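Local structure of putative lipoprotein (Parabacteroides distasonis ATCC 8503, 3JX8) at residues A[5-10]-A[51-56]; A[45-50]-A[87-92]. The protein is of uncertain function, a putative lipoprotein that probably acts at the cell surface in adhesion or lipid binding through a head domain related to autotransporter adhesins. One frame throughout, in Å; residues are numbered along the deposited sequence. Where two conformers were deposited one is given.

Contact 1: A[5-10]-A[51-56]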
ATOM      1  N   LYS A   5      10.520  28.314   6.460  0.50 44.39           N
ATOM      2  CA  LYS A   5       9.724  27.077   6.634  0.50 42.60           C
ATOM      3  C   LYS A   5       9.639  26.536   8.070  0.50 41.40           C
ATOM      4  O   LYS A   5       8.564  26.104   8.494  0.50 40.78           O
ATOM      5  CB  LYS A   5      10.206  25.965   5.687  0.50 42.44           C
ATOM      6  CG  LYS A   5       9.273  24.737   5.626  0.50 41.92           C
ATOM      7  CD  LYS A   5       9.532  23.905   4.377  0.50 41.73           C
ATOM      8  CE  LYS A   5       8.768  22.600   4.405  0.50 41.56           C
ATOM      9  NZ  LYS A   5       8.613  21.990   3.050  0.50 40.45           N
ATOM     10  N   ARG A   6      10.750  26.542   8.809  1.00 40.07           N
ATOM     11  CA  ARG A   6      10.752  25.988  10.180  1.00 38.55           C
ATOM     12  C   ARG A   6      10.512  27.049  11.251  1.00 35.38           C
ATOM     13  O   ARG A   6      11.176  28.045  11.262  1.00 35.35           O
ATOM     14  CB  ARG A   6      12.063  25.290  10.466  1.00 39.09           C
ATOM     15  CG  ARG A   6      12.213  24.804  11.887  1.00 41.78           C
ATOM     16  CD  ARG A   6      13.584  24.239  12.134  1.00 45.12           C
ATOM     17  NE  ARG A   6      13.877  24.103  13.551  1.00 48.48           N
ATOM     18  CZ  ARG A   6      14.919  23.437  14.051  1.00 54.06           C
ATOM     19  NH1 ARG A   6      15.802  22.808  13.260  1.00 55.57           N
ATOM     20  NH2 ARG A   6      15.075  23.371  15.366  1.00 55.53           N
ATOM     21  N   ILE A   7       9.568  26.832  12.155  1.00 32.33           N
ATOM     22  CA  ILE A   7       9.288  27.813  13.207  1.00 30.03           C
ATOM     23  C   ILE A   7       9.415  27.110  14.552  1.00 28.73           C
ATOM     24  O   ILE A   7       8.714  26.145  14.825  1.00 26.35           O
ATOM     25  CB  ILE A   7       7.879  28.450  13.100  1.00 30.03           C
ATOM     26  CG1 ILE A   7       7.488  28.786  11.642  1.00 29.82           C
ATOM     27  CG2 ILE A   7       7.791  29.663  14.027  1.00 27.03           C
ATOM     28  CD1 ILE A   7       8.190  29.995  11.023  1.00 29.61           C
ATOM     29  N   ASP A   8      10.340  27.575  15.381  1.00 28.21           N
ATOM     30  CA  ASP A   8      10.521  26.970  16.696  1.00 28.30           C
ATOM     31  C   ASP A   8       9.616  27.629  17.708  1.00 27.63           C
ATOM     32  O   ASP A   8       9.426  28.832  17.668  1.00 26.42           O
ATOM     33  CB  ASP A   8      11.966  27.081  17.139  1.00 29.00           C
ATOM     34  CG  ASP A   8      12.914  26.287  16.244  1.00 31.39           C
ATOM     35  OD1 ASP A   8      12.568  25.171  15.836  1.00 33.48           O
ATOM     36  OD2 ASP A   8      14.002  26.798  15.938  1.00 36.82           O
ATOM     37  N   GLY A   9       9.064  26.824  18.608  1.00 27.42           N
ATOM     38  CA  GLY A   9       8.270  27.335  19.717  1.00 27.31           C
ATOM     39  C   GLY A   9       9.129  28.172  20.629  1.00 27.06           C
ATOM     40  O   GLY A   9      10.242  27.793  20.942  1.00 26.56           O
ATOM     41  N   ASN A  10       8.609  29.326  21.053  1.00 27.33           N
ATOM     42  CA  ASN A  10       9.368  30.234  21.904  1.00 26.39           C
ATOM     43  C   ASN A  10       9.405  29.797  23.365  1.00 26.55           C
ATOM     44  O   ASN A  10       9.981  30.481  24.170  1.00 26.90           O
ATOM     45  CB  ASN A  10       8.875  31.684  21.774  1.00 26.44           C
ATOM     46  CG  ASN A  10       7.509  31.942  22.441  1.00 25.14           C
ATOM     47  OD1 ASN A  10       6.839  31.044  22.948  1.00 22.58           O
ATOM     48  ND2 ASN A  10       7.088  33.194  22.398  1.00 23.75           N
ATOM     49  N   GLU A  51       3.120  30.148  22.403  1.00 24.79           N
ATOM     50  CA  GLU A  51       2.271  31.271  22.028  1.00 24.68           C
ATOM     51  C   GLU A  51       2.554  31.749  20.602  1.00 25.13           C
ATOM     52  O   GLU A  51       1.643  32.165  19.877  1.00 25.30           O
ATOM     53  CB  GLU A  51       2.415  32.432  23.013  1.00 24.54           C
ATOM     54  CG  GLU A  51       3.795  33.062  23.023  1.00 24.76           C
ATOM     55  CD  GLU A  51       4.032  34.036  24.181  1.00 25.09           C
ATOM     56  OE1 GLU A  51       3.061  34.563  24.798  1.00 25.34           O
ATOM     57  OE2 GLU A  51       5.225  34.300  24.418  1.00 22.70           O
ATOM     58  N   ASN A  52       3.811  31.683  20.191  1.00 24.72           N
ATOM     59  CA  ASN A  52       4.177  32.161  18.865  1.00 24.72           C
ATOM     60  C   ASN A  52       3.664  31.273  17.712  1.00 24.87           C
ATOM     61  O   ASN A  52       3.494  31.749  16.608  1.00 25.91           O
ATOM     62  CB  ASN A  52       5.686  32.384  18.783  1.00 24.20           C
ATOM     63  CG  ASN A  52       6.474  31.101  18.945  1.00 25.08           C
ATOM     64  OD1 ASN A  52       6.220  30.311  19.843  1.00 23.20           O
ATOM     65  ND2 ASN A  52       7.456  30.902  18.072  1.00 26.11           N
ATOM     66  N   LEU A  53       3.362  30.012  17.976  1.00 24.81           N
ATOM     67  CA  LEU A  53       2.988  29.094  16.916  1.00 24.12           C
ATOM     68  C   LEU A  53       1.502  29.203  16.464  1.00 24.91           C
ATOM     69  O   LEU A  53       1.169  28.777  15.345  1.00 24.07           O
ATOM     70  CB  LEU A  53       3.345  27.670  17.336  1.00 23.70           C
ATOM     71  CG  LEU A  53       4.846  27.436  17.555  1.00 23.16           C
ATOM     72  CD1 LEU A  53       5.144  25.944  17.899  1.00 20.01           C
ATOM     73  CD2 LEU A  53       5.682  27.943  16.353  1.00 21.36           C
ATOM     74  N   PHE A  54       0.624  29.810  17.278  1.00 24.73           N
ATOM     75  CA  PHE A  54      -0.787  29.979  16.875  1.00 25.34           C
ATOM     76  C   PHE A  54      -0.940  30.728  15.551  1.00 24.92           C
ATOM     77  O   PHE A  54      -1.819  30.436  14.788  1.00 24.58           O
ATOM     78  CB  PHE A  54      -1.614  30.743  17.934  1.00 25.30           C
ATOM     79  CG  PHE A  54      -2.026  29.900  19.114  1.00 26.00           C
ATOM     80  CD1 PHE A  54      -3.002  28.937  18.982  1.00 25.56           C
ATOM     81  CD2 PHE A  54      -1.451  30.084  20.357  1.00 26.09           C
ATOM     82  CE1 PHE A  54      -3.394  28.156  20.061  1.00 25.19           C
ATOM     83  CE2 PHE A  54      -1.856  29.303  21.441  1.00 26.50           C
ATOM     84  CZ  PHE A  54      -2.820  28.338  21.280  1.00 24.64           C
ATOM     85  N   ASP A  55      -0.093  31.716  15.317  1.00 25.09           N
ATOM     86  CA  ASP A  55      -0.085  32.469  14.067  1.00 25.53           C
ATOM     87  C   ASP A  55       0.189  31.602  12.847  1.00 25.40           C
ATOM     88  O   ASP A  55      -0.102  32.039  11.732  1.00 25.54           O
ATOM     89  CB  ASP A  55       0.999  33.555  14.092  1.00 26.19           C
ATOM     90  CG  ASP A  55       0.698  34.679  15.087  1.00 29.46           C
ATOM     91  OD1 ASP A  55      -0.502  34.875  15.395  1.00 35.22           O
ATOM     92  OD2 ASP A  55       1.657  35.333  15.593  1.00 29.01           O
ATOM     93  N   TYR A  56       0.752  30.411  13.055  1.00 24.68           N
ATOM     94  CA  TYR A  56       1.100  29.498  11.973  1.00 24.81           C
ATOM     95  C   TYR A  56       0.163  28.307  11.848  1.00 24.93           C
ATOM     96  O   TYR A  56       0.422  27.416  11.064  1.00 25.21           O
ATOM     97  CB  TYR A  56       2.528  29.004  12.178  1.00 24.61           C
ATOM     98  CG  TYR A  56       3.518  30.124  12.125  1.00 25.71           C
ATOM     99  CD1 TYR A  56       3.852  30.828  13.274  1.00 27.45           C
ATOM    100  CD2 TYR A  56       4.102  30.525  10.918  1.00 27.24           C
ATOM    101  CE1 TYR A  56       4.747  31.884  13.244  1.00 26.46           C
ATOM    102  CE2 TYR A  56       4.998  31.578  10.886  1.00 27.44           C
ATOM    103  CZ  TYR A  56       5.316  32.240  12.071  1.00 27.63           C
ATOM    104  OH  TYR A  56       6.195  33.281  12.092  1.00 31.26           O
TER
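Ile7 lies over one face of the Tyr56 ring, and this apolar meeting is the tightly packed part of the contact. Its CG1 stands 3.9 Å from the Tyr56 ring centroid, 16° off the normal, a CH-pi approach displaced toward the rim. The two side chains cross at about a right angle, and Ile7 CD1 stands over the same face, 3.6 Å from Tyr56 CE2. With chi1 at -41°, CG1 lies beside the backbone N and CG2 opposite it, which brings CG2 against both the Tyr56 ring and Leu53 CD2, 3.6 Å from the latter. Tyr82 meets the Tyr56 ring edge-to-face.

Toward the exposed end the chemistry turns polar. The amide of Asn52 bridges the backbone on both sides of Gly9: ND2 donates to Asp8 O at 2.9 Å, in the plane of its own amide, while OD1 accepts from Asn10 N at 2.9 Å from above the carbonyl plane. The Asn10 amide stacks on that of Asn52, the planes 26° apart, and its ND2 donates to Glu51 OE2 (3.0 Å) on the anti lone pair. Glu51 OE2 is also held by Asn12. On the solvent side Arg6 grips Asp8 OD1 side-on through NE and NH2.

Strand 6-8, paired in parallel with strand 83-85, is pinned by loop 51-56; the contact sits at the N-terminal end of a fold consistent with a parallel beta-solenoid, as in the pectate-lyase-like clan.

Contact 2: A[45-50]-A[87-92]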
ATOM      1  N   LEU A  45     -13.372  22.941  22.043  1.00 25.96           N
ATOM      2  CA  LEU A  45     -12.008  22.831  21.576  1.00 25.61           C
ATOM      3  C   LEU A  45     -11.090  23.685  22.413  1.00 25.68           C
ATOM      4  O   LEU A  45     -11.317  24.883  22.596  1.00 25.12           O
ATOM      5  CB  LEU A  45     -11.872  23.272  20.126  1.00 25.29           C
ATOM      6  CG  LEU A  45     -10.453  23.293  19.544  1.00 25.50           C
ATOM      7  CD1 LEU A  45      -9.742  21.902  19.593  1.00 21.90           C
ATOM      8  CD2 LEU A  45     -10.480  23.894  18.137  1.00 23.48           C
ATOM      9  N   SER A  46     -10.004  23.068  22.845  1.00 25.59           N
ATOM     10  CA  SER A  46      -8.927  23.763  23.509  1.00 25.63           C
ATOM     11  C   SER A  46      -7.584  23.319  22.920  1.00 24.62           C
ATOM     12  O   SER A  46      -7.370  22.133  22.716  1.00 24.85           O
ATOM     13  CB  SER A  46      -8.981  23.432  25.004  1.00 25.60           C
ATOM     14  OG  SER A  46      -7.779  23.806  25.649  1.00 27.58           O
ATOM     15  N   VAL A  47      -6.686  24.273  22.690  1.00 23.84           N
ATOM     16  CA  VAL A  47      -5.355  24.015  22.130  1.00 23.24           C
ATOM     17  C   VAL A  47      -4.313  24.736  22.989  1.00 23.74           C
ATOM     18  O   VAL A  47      -4.463  25.931  23.298  1.00 23.57           O
ATOM     19  CB  VAL A  47      -5.225  24.539  20.682  1.00 22.95           C
ATOM     20  CG1 VAL A  47      -3.788  24.324  20.152  1.00 21.27           C
ATOM     21  CG2 VAL A  47      -6.267  23.900  19.765  1.00 21.14           C
ATOM     22  N   THR A  48      -3.265  24.006  23.362  1.00 23.56           N
ATOM     23  CA  THR A  48      -2.137  24.542  24.085  1.00 23.40           C
ATOM     24  C   THR A  48      -0.885  24.367  23.222  1.00 24.19           C
ATOM     25  O   THR A  48      -0.518  23.246  22.845  1.00 24.61           O
ATOM     26  CB  THR A  48      -1.951  23.816  25.408  1.00 23.50           C
ATOM     27  OG1 THR A  48      -3.151  23.927  26.186  1.00 23.14           O
ATOM     28  CG2 THR A  48      -0.742  24.385  26.200  1.00 21.51           C
ATOM     29  N   ILE A  49      -0.219  25.472  22.911  1.00 24.17           N
ATOM     30  CA  ILE A  49       1.016  25.425  22.123  1.00 23.81           C
ATOM     31  C   ILE A  49       1.832  26.675  22.468  1.00 24.84           C
ATOM     32  O   ILE A  49       1.277  27.661  23.014  1.00 25.47           O
ATOM     33  CB  ILE A  49       0.682  25.318  20.582  1.00 23.74           C
ATOM     34  CG1 ILE A  49       1.889  24.788  19.786  1.00 23.12           C
ATOM     35  CG2 ILE A  49       0.155  26.654  19.998  1.00 20.75           C
ATOM     36  CD1 ILE A  49       1.530  24.302  18.378  1.00 17.59           C
ATOM     37  N   ASP A  50       3.129  26.657  22.174  1.00 24.67           N
ATOM     38  CA  ASP A  50       3.937  27.852  22.315  1.00 24.51           C
ATOM     39  C   ASP A  50       3.185  29.030  21.677  1.00 24.82           C
ATOM     40  O   ASP A  50       2.676  28.926  20.556  1.00 24.93           O
ATOM     41  CB  ASP A  50       5.319  27.690  21.671  1.00 24.17           C
ATOM     42  CG  ASP A  50       6.079  26.469  22.202  1.00 23.52           C
ATOM     43  OD1 ASP A  50       5.631  25.349  21.916  1.00 23.36           O
ATOM     44  OD2 ASP A  50       7.123  26.618  22.885  1.00 22.96           O
ATOM     45  N   THR A  87       7.412  23.279  21.842  1.00 25.76           N
ATOM     46  CA  THR A  87       7.944  22.697  23.065  1.00 25.54           C
ATOM     47  C   THR A  87       6.818  21.970  23.810  1.00 25.60           C
ATOM     48  O   THR A  87       7.091  21.083  24.587  1.00 26.09           O
ATOM     49  CB  THR A  87       8.637  23.740  23.959  1.00 25.74           C
ATOM     50  OG1 THR A  87       7.702  24.721  24.394  1.00 25.04           O
ATOM     51  CG2 THR A  87       9.766  24.430  23.199  1.00 24.75           C
ATOM     52  N   VAL A  88       5.560  22.314  23.532  1.00 25.35           N
ATOM     53  CA  VAL A  88       4.390  21.676  24.156  1.00 25.28           C
ATOM     54  C   VAL A  88       3.296  21.791  23.121  1.00 24.43           C
ATOM     55  O   VAL A  88       3.172  22.837  22.499  1.00 23.97           O
ATOM     56  CB  VAL A  88       3.864  22.481  25.396  1.00 26.15           C
ATOM     57  CG1 VAL A  88       2.682  21.749  26.056  1.00 26.29           C
ATOM     58  CG2 VAL A  88       4.939  22.701  26.397  1.00 28.89           C
ATOM     59  N   TYR A  89       2.494  20.755  22.931  1.00 24.13           N
ATOM     60  CA  TYR A  89       1.402  20.821  21.961  1.00 23.93           C
ATOM     61  C   TYR A  89       0.356  19.798  22.339  1.00 24.19           C
ATOM     62  O   TYR A  89       0.581  18.596  22.200  1.00 23.22           O
ATOM     63  CB  TYR A  89       1.934  20.633  20.542  1.00 24.29           C
ATOM     64  CG  TYR A  89       0.964  20.901  19.405  1.00 25.43           C
ATOM     65  CD1 TYR A  89      -0.280  21.521  19.602  1.00 25.08           C
ATOM     66  CD2 TYR A  89       1.312  20.562  18.104  1.00 25.85           C
ATOM     67  CE1 TYR A  89      -1.141  21.750  18.536  1.00 24.88           C
ATOM     68  CE2 TYR A  89       0.451  20.817  17.035  1.00 26.49           C
ATOM     69  CZ  TYR A  89      -0.766  21.397  17.259  1.00 25.83           C
ATOM     70  OH  TYR A  89      -1.588  21.652  16.193  1.00 25.33           O
ATOM     71  N   LYS A  90      -0.762  20.295  22.880  1.00 24.13           N
ATOM     72  CA  LYS A  90      -1.840  19.469  23.400  1.00 24.33           C
ATOM     73  C   LYS A  90      -3.150  20.007  22.862  1.00 24.66           C
ATOM     74  O   LYS A  90      -3.348  21.245  22.781  1.00 25.28           O
ATOM     75  CB  LYS A  90      -1.879  19.513  24.920  1.00 24.46           C
ATOM     76  CG  LYS A  90      -0.657  18.929  25.571  1.00 26.73           C
ATOM     77  CD  LYS A  90      -0.776  18.810  27.106  1.00 28.86           C
ATOM     78  CE  LYS A  90      -0.540  20.113  27.810  1.00 30.25           C
ATOM     79  NZ  LYS A  90      -0.733  19.991  29.292  1.00 28.95           N
ATOM     80  N   ILE A  91      -4.044  19.090  22.506  1.00 23.62           N
ATOM     81  CA  ILE A  91      -5.350  19.450  22.007  1.00 23.09           C
ATOM     82  C   ILE A  91      -6.383  18.620  22.776  1.00 23.76           C
ATOM     83  O   ILE A  91      -6.199  17.411  22.978  1.00 24.33           O
ATOM     84  CB  ILE A  91      -5.488  19.138  20.497  1.00 23.11           C
ATOM     85  CG1 ILE A  91      -4.389  19.869  19.707  1.00 21.63           C
ATOM     86  CG2 ILE A  91      -6.922  19.486  20.006  1.00 21.05           C
ATOM     87  CD1 ILE A  91      -4.217  19.419  18.236  1.00 20.27           C
ATOM     88  N   LYS A  92      -7.446  19.269  23.236  1.00 23.54           N
ATOM     89  CA  LYS A  92      -8.574  18.558  23.825  0.50 23.90           C
ATOM     90  C   LYS A  92      -9.832  18.994  23.089  1.00 23.48           C
ATOM     91  O   LYS A  92     -10.081  20.196  22.899  1.00 22.97           O
ATOM     92  CB  LYS A  92      -8.680  18.837  25.323  0.50 24.28           C
ATOM     93  CG  LYS A  92      -7.539  18.235  26.125  0.50 25.57           C
ATOM     94  CD  LYS A  92      -7.823  18.256  27.606  0.50 27.40           C
ATOM     95  CE  LYS A  92      -6.677  17.625  28.384  0.50 28.85           C
ATOM     96  NZ  LYS A  92      -7.139  17.169  29.728  0.50 30.23           N
TER
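Thr87 meets Asp50 twice. Its backbone N donates to Asp50 OD1 at 2.7 Å, on the syn side of the carboxylate, and Thr87 OG1 lies 2.5 Å from Asp50 OD2, a length so short that its exact value is doubtful. A chi1 of 63° turns the hydroxyl to the carboxylate that the Thr87 N already meets; OD2 also accepts from Gly11 N. Val88 adds a weak bond from its N to OD1.

At Tyr89 the ring and Ile49 run side by side in the same direction, with Ile49 CD1 3.5 Å from the Tyr89 ring centroid and only 8° off the normal, while Val47 CG1 approaches the ring edge. From Lys90 onward the backbones pair regularly, the strand segments running antiparallel at 176°, at the N-terminal end of what is consistent with a parallel beta-solenoid, as in the pectate-lyase-like clan. Lys90 pairs with Thr48 through two backbone bonds, of which Thr48 N to Lys90 O is 2.8 Å. Ile91, on the same face as Tyr89 and Val47, places CG2 3.7 Å from Leu45 CD1; Ile68 of strand 65-70 packs against Tyr89, Ile91 and Leu45. Lys92 repeats the paired backbone bonds with Ser46.

How the contacts relate
The run 45-56 serves both contacts, its strand half in contact 2 and its loop half in contact 1. Contact 2 is partly buried, with an apolar face turned into the fold and regular backbone pairing; contact 1 lies at the surface, where a loop meets an edge strand and most of the bonding passes through side-chain amides and carboxylates. Their segments alternate in sequence. They also touch: Phe54 of the loop 51-56 packs on Ile49 and Val47, and Asp50 lies against Gly9 and Asn10. Each has an isoleucine over a tyrosine face, but in contact 2 a methyl is centred over the ring, whereas in contact 1 a methylene lies off-centre.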